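Local atomic coordinates of ribonuclease VapC (Klebsiella pneumoniae, PDB entry 7BY3), a protein that probably acts as the toxin of a toxin-antitoxin pair, a magnesium-dependent ribonuclease of the PIN-domain family that cleaves RNA. Residues I12-F17 against M42-G47; V78-E83 against I93-Q98. All coordinates share one frame; numbering follows the deposited sequence.

Contact 1: residues I12-F17 against M42-G47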
ATOM      1  N   ILE B  12       0.913  -3.303  18.264  1.00 39.24           N
ATOM      2  CA  ILE B  12       1.182  -4.515  19.030  1.00 36.58           C
ATOM      3  C   ILE B  12       2.589  -5.033  18.762  1.00 35.66           C
ATOM      4  O   ILE B  12       3.305  -5.408  19.690  1.00 36.04           O
ATOM      5  CB  ILE B  12       0.162  -5.614  18.711  1.00 34.52           C
ATOM      6  CG1 ILE B  12      -1.230  -5.164  19.144  1.00 35.19           C
ATOM      7  CG2 ILE B  12       0.532  -6.911  19.411  1.00 34.11           C
ATOM      8  CD1 ILE B  12      -2.280  -6.202  18.935  1.00 35.40           C
ATOM      9  N   LEU B  13       2.980  -5.048  17.492  1.00 35.18           N
ATOM     10  CA  LEU B  13       4.330  -5.455  17.115  1.00 35.29           C
ATOM     11  C   LEU B  13       5.369  -4.529  17.741  1.00 35.94           C
ATOM     12  O   LEU B  13       6.390  -4.988  18.254  1.00 34.87           O
ATOM     13  CB  LEU B  13       4.485  -5.474  15.592  1.00 34.90           C
ATOM     14  CG  LEU B  13       3.904  -6.675  14.843  1.00 29.68           C
ATOM     15  CD1 LEU B  13       4.206  -6.559  13.364  1.00 37.01           C
ATOM     16  CD2 LEU B  13       4.465  -7.971  15.390  1.00 31.82           C
ATOM     17  N   ILE B  14       5.097  -3.228  17.699  1.00 38.17           N
ATOM     18  CA  ILE B  14       5.963  -2.234  18.323  1.00 38.69           C
ATOM     19  C   ILE B  14       6.106  -2.505  19.817  1.00 38.04           C
ATOM     20  O   ILE B  14       7.211  -2.476  20.359  1.00 37.84           O
ATOM     21  CB  ILE B  14       5.425  -0.804  18.111  1.00 40.10           C
ATOM     22  CG1 ILE B  14       5.474  -0.432  16.629  1.00 40.77           C
ATOM     23  CG2 ILE B  14       6.232   0.200  18.920  1.00 43.90           C
ATOM     24  CD1 ILE B  14       6.870  -0.447  16.046  1.00 41.87           C
ATOM     25  N   ASP B  15       4.982  -2.780  20.471  1.00 38.85           N
ATOM     26  CA  ASP B  15       4.970  -3.124  21.888  1.00 38.51           C
ATOM     27  C   ASP B  15       5.860  -4.321  22.182  1.00 36.91           C
ATOM     28  O   ASP B  15       6.606  -4.325  23.158  1.00 38.61           O
ATOM     29  CB  ASP B  15       3.547  -3.419  22.357  1.00 41.30           C
ATOM     30  CG  ASP B  15       2.916  -2.253  23.081  1.00 45.06           C
ATOM     31  OD1 ASP B  15       3.601  -1.230  23.283  1.00 48.81           O
ATOM     32  OD2 ASP B  15       1.729  -2.358  23.448  1.00 43.79           O
ATOM     33  N   LEU B  16       5.773  -5.334  21.327  1.00 36.12           N
ATOM     34  CA  LEU B  16       6.553  -6.552  21.498  1.00 35.40           C
ATOM     35  C   LEU B  16       8.048  -6.283  21.418  1.00 36.41           C
ATOM     36  O   LEU B  16       8.799  -6.655  22.318  1.00 37.71           O
ATOM     37  CB  LEU B  16       6.167  -7.593  20.448  1.00 34.78           C
ATOM     38  CG  LEU B  16       7.069  -8.827  20.454  1.00 34.27           C
ATOM     39  CD1 LEU B  16       6.704  -9.754  21.604  1.00 34.64           C
ATOM     40  CD2 LEU B  16       7.005  -9.549  19.123  1.00 33.23           C
ATOM     41  N   PHE B  17       8.474  -5.637  20.336  1.00 35.91           N
ATOM     42  CA  PHE B  17       9.889  -5.344  20.131  1.00 36.63           C
ATOM     43  C   PHE B  17      10.425  -4.414  21.212  1.00 38.84           C
ATOM     44  O   PHE B  17      11.607  -4.459  21.549  1.00 40.17           O
ATOM     45  CB  PHE B  17      10.120  -4.730  18.749  1.00 35.35           C
ATOM     46  CG  PHE B  17       9.923  -5.695  17.618  1.00 34.87           C
ATOM     47  CD1 PHE B  17      10.697  -6.839  17.527  1.00 34.13           C
ATOM     48  CD2 PHE B  17       8.971  -5.456  16.641  1.00 34.49           C
ATOM     49  CE1 PHE B  17      10.520  -7.731  16.486  1.00 33.33           C
ATOM     50  CE2 PHE B  17       8.789  -6.343  15.599  1.00 32.35           C
ATOM     51  CZ  PHE B  17       9.564  -7.482  15.520  1.00 32.69           C
ATOM     52  N   MET B  42       6.251  -1.924   7.015  1.00 29.66           N
ATOM     53  CA  MET B  42       7.026  -0.711   6.765  1.00 28.89           C
ATOM     54  C   MET B  42       7.208   0.143   8.018  1.00 30.48           C
ATOM     55  O   MET B  42       8.307   0.626   8.290  1.00 31.99           O
ATOM     56  CB  MET B  42       6.364   0.125   5.665  1.00 29.19           C
ATOM     57  CG  MET B  42       6.416  -0.510   4.287  1.00 29.37           C
ATOM     58  SD  MET B  42       5.843   0.597   2.988  1.00 30.24           S
ATOM     59  CE  MET B  42       4.135   0.090   2.843  1.00 26.50           C
ATOM     60  N   GLU B  43       6.132   0.330   8.777  1.00 31.94           N
ATOM     61  CA  GLU B  43       6.183   1.166   9.975  1.00 32.79           C
ATOM     62  C   GLU B  43       7.009   0.530  11.087  1.00 34.18           C
ATOM     63  O   GLU B  43       7.572   1.233  11.924  1.00 36.42           O
ATOM     64  CB  GLU B  43       4.772   1.471  10.488  1.00 34.07           C
ATOM     65  CG  GLU B  43       3.963   2.387   9.583  1.00 37.47           C
ATOM     66  CD  GLU B  43       2.839   3.095  10.321  1.00 49.66           C
ATOM     67  OE1 GLU B  43       2.940   3.246  11.557  1.00 50.66           O
ATOM     68  OE2 GLU B  43       1.858   3.506   9.665  1.00 47.11           O
ATOM     69  N   VAL B  44       7.078  -0.797  11.104  1.00 32.62           N
ATOM     70  CA  VAL B  44       7.926  -1.490  12.066  1.00 34.17           C
ATOM     71  C   VAL B  44       9.392  -1.382  11.644  1.00 35.03           C
ATOM     72  O   VAL B  44      10.276  -1.186  12.479  1.00 35.37           O
ATOM     73  CB  VAL B  44       7.525  -2.974  12.216  1.00 33.22           C
ATOM     74  CG1 VAL B  44       8.531  -3.719  13.076  1.00 34.44           C
ATOM     75  CG2 VAL B  44       6.135  -3.084  12.824  1.00 32.05           C
ATOM     76  N   MET B  45       9.640  -1.485  10.341  1.00 35.15           N
ATOM     77  CA  MET B  45      10.998  -1.400   9.808  1.00 36.68           C
ATOM     78  C   MET B  45      11.602  -0.010  10.008  1.00 38.33           C
ATOM     79  O   MET B  45      12.822   0.138  10.076  1.00 39.95           O
ATOM     80  CB  MET B  45      11.019  -1.773   8.323  1.00 34.65           C
ATOM     81  CG  MET B  45      10.815  -3.257   8.053  1.00 32.77           C
ATOM     82  SD  MET B  45      11.970  -4.314   8.949  1.00 38.74           S
ATOM     83  CE  MET B  45      13.525  -3.797   8.234  1.00 39.20           C
ATOM     84  N   VAL B  46      10.745   1.003  10.092  1.00 37.95           N
ATOM     85  CA  VAL B  46      11.191   2.348  10.437  1.00 40.30           C
ATOM     86  C   VAL B  46      11.842   2.323  11.818  1.00 41.58           C
ATOM     87  O   VAL B  46      12.884   2.940  12.040  1.00 45.50           O
ATOM     88  CB  VAL B  46      10.022   3.360  10.422  1.00 40.54           C
ATOM     89  CG1 VAL B  46      10.349   4.589  11.260  1.00 41.84           C
ATOM     90  CG2 VAL B  46       9.672   3.747   8.994  1.00 41.05           C
ATOM     91  N   GLY B  47      11.226   1.584  12.735  1.00 40.72           N
ATOM     92  CA  GLY B  47      11.738   1.458  14.086  1.00 41.63           C
ATOM     93  C   GLY B  47      12.914   0.506  14.175  1.00 42.45           C
ATOM     94  O   GLY B  47      13.802   0.682  15.007  1.00 46.62           O
TER
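Val44 packs against Leu13, Ile14 and Phe17 in a buried, wholly apolar helix-helix contact of the PIN domain, joining helix 10-17, just after the first strand, to helix 38-50. The two segments run nearly parallel, at 26° with their axes 10.3 Å apart; Val44 is the one residue of 42-47 in close contact with 12-17, and its side chain is met by three from 12-17. Its two methyls divide the work. CG1 lies anti to the backbone N (chi1 172°) and reaches the Phe17 ring, 3.6 Å from CE2, meeting it obliquely. CG2 turns to the other two partners: it lies 4.0 Å from Leu13 CD1, with Leu13 CB equally near, and 4.2 Å from Ile14 CD1. The side chains of Leu13 and Phe17 each cross that of Val44 at about a right angle. The first bond of the Ile14 side chain points past helix 38-50 to the side, and only CD1, the methyl ending the longer branch, comes near Val44. Valine suits this place because its fork stands close to the backbone, offering two methyls to different neighbours with little freedom to move. Leucine, isoleucine and phenylalanine supply the longer reach from the other helix. Leu61 touches both Leu13 and Val44, and Thr57 touches Phe17 and Val44, so helix 54-61 packs against both helices here. Phe17 and Ile14 also pack against a chain of another protein in the assembly. With no hydrogen bond or charge pair between the segments, their association here rests on the fit of methyls and ring and on the exclusion of water.

Contact 2: residues V78-E83 against I93-Q98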
ATOM      1  N   VAL B  78     -11.318   2.399   0.790  1.00 30.79           N
ATOM      2  CA  VAL B  78     -12.000   3.662   0.518  1.00 31.74           C
ATOM      3  C   VAL B  78     -13.392   3.666   1.147  1.00 31.15           C
ATOM      4  O   VAL B  78     -13.827   4.665   1.723  1.00 32.06           O
ATOM      5  CB  VAL B  78     -12.115   3.925  -1.000  1.00 30.41           C
ATOM      6  CG1 VAL B  78     -12.974   5.151  -1.271  1.00 34.55           C
ATOM      7  CG2 VAL B  78     -10.734   4.090  -1.617  1.00 30.28           C
ATOM      8  N   ALA B  79     -14.076   2.533   1.045  1.00 30.59           N
ATOM      9  CA  ALA B  79     -15.417   2.386   1.592  1.00 30.31           C
ATOM     10  C   ALA B  79     -15.412   2.410   3.118  1.00 31.32           C
ATOM     11  O   ALA B  79     -16.258   3.057   3.735  1.00 34.74           O
ATOM     12  CB  ALA B  79     -16.049   1.102   1.088  1.00 30.40           C
ATOM     13  N   LEU B  80     -14.462   1.704   3.722  1.00 29.64           N
ATOM     14  CA  LEU B  80     -14.372   1.628   5.179  1.00 30.71           C
ATOM     15  C   LEU B  80     -14.050   2.975   5.795  1.00 32.30           C
ATOM     16  O   LEU B  80     -14.435   3.263   6.928  1.00 32.36           O
ATOM     17  CB  LEU B  80     -13.311   0.618   5.606  1.00 27.66           C
ATOM     18  CG  LEU B  80     -13.683  -0.854   5.504  1.00 26.21           C
ATOM     19  CD1 LEU B  80     -12.494  -1.703   5.889  1.00 25.57           C
ATOM     20  CD2 LEU B  80     -14.871  -1.150   6.398  1.00 29.23           C
ATOM     21  N   ARG B  81     -13.328   3.791   5.041  1.00 34.62           N
ATOM     22  CA  ARG B  81     -12.870   5.076   5.533  1.00 37.51           C
ATOM     23  C   ARG B  81     -14.037   6.032   5.751  1.00 38.55           C
ATOM     24  O   ARG B  81     -14.017   6.840   6.678  1.00 39.28           O
ATOM     25  CB  ARG B  81     -11.861   5.690   4.565  1.00 37.36           C
ATOM     26  CG  ARG B  81     -11.232   6.940   5.110  1.00 40.40           C
ATOM     27  CD  ARG B  81     -10.174   7.541   4.204  1.00 41.25           C
ATOM     28  NE  ARG B  81     -10.105   8.994   4.366  1.00 48.22           N
ATOM     29  CZ  ARG B  81     -11.113   9.838   4.151  1.00 53.19           C
ATOM     30  NH1 ARG B  81     -12.288   9.400   3.710  1.00 49.97           N
ATOM     31  NH2 ARG B  81     -10.937  11.138   4.345  1.00 58.27           N
ATOM     32  N   GLN B  82     -15.041   5.953   4.885  1.00 39.85           N
ATOM     33  CA  GLN B  82     -16.231   6.779   5.043  1.00 42.86           C
ATOM     34  C   GLN B  82     -17.227   6.205   6.047  1.00 43.73           C
ATOM     35  O   GLN B  82     -17.811   6.947   6.839  1.00 45.91           O
ATOM     36  CB  GLN B  82     -16.925   6.981   3.700  1.00 45.69           C
ATOM     37  CG  GLN B  82     -18.090   7.958   3.768  1.00 51.43           C
ATOM     38  CD  GLN B  82     -17.650   9.373   4.097  1.00 55.89           C
ATOM     39  OE1 GLN B  82     -17.507   9.738   5.265  1.00 60.15           O
ATOM     40  NE2 GLN B  82     -17.435  10.178   3.063  1.00 64.06           N
ATOM     41  N   GLU B  83     -17.432   4.891   6.004  1.00 40.53           N
ATOM     42  CA  GLU B  83     -18.394   4.251   6.894  1.00 39.43           C
ATOM     43  C   GLU B  83     -18.025   4.486   8.356  1.00 40.72           C
ATOM     44  O   GLU B  83     -18.867   4.880   9.161  1.00 40.99           O
ATOM     45  CB  GLU B  83     -18.489   2.748   6.609  1.00 37.71           C
ATOM     46  CG  GLU B  83     -19.748   2.094   7.174  1.00 40.86           C
ATOM     47  CD  GLU B  83     -19.695   0.576   7.159  1.00 43.71           C
ATOM     48  OE1 GLU B  83     -18.657   0.017   6.747  1.00 49.25           O
ATOM     49  OE2 GLU B  83     -20.697  -0.059   7.551  1.00 43.36           O
ATOM     50  N   ILE B  93      -5.687  -1.448   6.879  1.00 25.29           N
ATOM     51  CA  ILE B  93      -5.418  -2.574   7.764  1.00 25.71           C
ATOM     52  C   ILE B  93      -6.717  -3.301   8.118  1.00 26.13           C
ATOM     53  O   ILE B  93      -6.748  -4.528   8.208  1.00 27.21           O
ATOM     54  CB  ILE B  93      -4.689  -2.109   9.044  1.00 25.89           C
ATOM     55  CG1 ILE B  93      -3.231  -1.781   8.718  1.00 27.11           C
ATOM     56  CG2 ILE B  93      -4.734  -3.177  10.120  1.00 27.41           C
ATOM     57  CD1 ILE B  93      -2.472  -1.148   9.856  1.00 30.17           C
ATOM     58  N   LEU B  94      -7.797  -2.543   8.288  1.00 25.90           N
ATOM     59  CA  LEU B  94      -9.105  -3.132   8.552  1.00 25.34           C
ATOM     60  C   LEU B  94      -9.651  -3.831   7.307  1.00 25.45           C
ATOM     61  O   LEU B  94     -10.281  -4.882   7.402  1.00 25.68           O
ATOM     62  CB  LEU B  94     -10.089  -2.066   9.039  1.00 25.61           C
ATOM     63  CG  LEU B  94     -11.495  -2.551   9.406  1.00 26.56           C
ATOM     64  CD1 LEU B  94     -11.430  -3.668  10.436  1.00 27.67           C
ATOM     65  CD2 LEU B  94     -12.351  -1.403   9.914  1.00 24.89           C
ATOM     66  N   ALA B  95      -9.402  -3.243   6.140  1.00 25.77           N
ATOM     67  CA  ALA B  95      -9.826  -3.833   4.872  1.00 26.14           C
ATOM     68  C   ALA B  95      -9.105  -5.148   4.616  1.00 26.53           C
ATOM     69  O   ALA B  95      -9.689  -6.105   4.109  1.00 27.69           O
ATOM     70  CB  ALA B  95      -9.579  -2.866   3.728  1.00 26.25           C
ATOM     71  N   THR B  96      -7.826  -5.180   4.969  1.00 27.10           N
ATOM     72  CA  THR B  96      -7.010  -6.374   4.819  1.00 26.46           C
ATOM     73  C   THR B  96      -7.546  -7.510   5.687  1.00 28.21           C
ATOM     74  O   THR B  96      -7.613  -8.660   5.251  1.00 30.12           O
ATOM     75  CB  THR B  96      -5.539  -6.084   5.179  1.00 26.05           C
ATOM     76  OG1 THR B  96      -5.003  -5.130   4.256  1.00 25.95           O
ATOM     77  CG2 THR B  96      -4.708  -7.353   5.123  1.00 27.24           C
ATOM     78  N   ALA B  97      -7.945  -7.179   6.911  1.00 28.79           N
ATOM     79  CA  ALA B  97      -8.482  -8.169   7.839  1.00 29.19           C
ATOM     80  C   ALA B  97      -9.804  -8.742   7.338  1.00 31.58           C
ATOM     81  O   ALA B  97     -10.000  -9.957   7.340  1.00 33.62           O
ATOM     82  CB  ALA B  97      -8.662  -7.558   9.219  1.00 28.04           C
ATOM     83  N   GLN B  98     -10.704  -7.860   6.912  1.00 30.91           N
ATOM     84  CA  GLN B  98     -12.018  -8.267   6.426  1.00 31.27           C
ATOM     85  C   GLN B  98     -11.932  -9.209   5.233  1.00 32.86           C
ATOM     86  O   GLN B  98     -12.560 -10.267   5.224  1.00 36.75           O
ATOM     87  CB  GLN B  98     -12.853  -7.045   6.041  1.00 29.94           C
ATOM     88  CG  GLN B  98     -13.248  -6.157   7.199  1.00 27.86           C
ATOM     89  CD  GLN B  98     -14.350  -5.192   6.825  1.00 25.56           C
ATOM     90  OE1 GLN B  98     -14.655  -5.010   5.647  1.00 25.39           O
ATOM     91  NE2 GLN B  98     -14.955  -4.567   7.826  1.00 27.16           N
TER
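Leu80 fills most of the contact between helix 71-83 and helix 88-99, two consecutive helices of the PIN domain that a short loop connects; the segments cross at 116°, their axes 9.6 Å apart. Within 78-83, Leu80 alone makes close contact with 93-98, where Leu94, Ala95 and Gln98 receive it. Its chain runs out straight beyond CB (chi2 177°), which carries CD1 onto the backbone of the other helix, 3.5 Å from Ala95 N. The same methyl lies 3.8 Å from Ala95 CB and 3.8 Å from Leu94 CG. Alanine suits the point of entry, since its small side chain lets a leucine methyl come this near to the main chain. Leu94 forms an apolar wall and continues inward to Leu104 of strand 103-105, linking the pair of helices to the central sheet; it also stands about 6 Å, side chain to side chain, from Asp90, a predicted magnesium ligand. Gln98 lies at the partly exposed border, where a long polar chain can cover the leucine and its OE1 can still take a weak hydrogen bond from Arg76 NH1 of helix 71-83. The Gln98 side chain comes from the opposite direction to that of Leu80 and sets NE2 3.7 Å from Leu80 CD2.

Overall arrangement
Contacts 1 and 2 share no helix and sit on opposite sides of the chain's centre, their own centres about 21 Å apart, yet both pack helices of one PIN domain around one dominant aliphatic residue. In contact 1 that residue is short and forked and lies among larger side chains between nearly parallel segments; in contact 2 it is long and reaches the partner's main chain across steeply inclined ones. Contact 1 is buried and apolar throughout, whereas contact 2 has a buried centre and a polar, partly exposed border. Both contacts have a segment that also meets the second subunit: Val46 of 42-47 packs on Arg81 of the second subunit, and Arg81 of 78-83 on Val46 of that subunit.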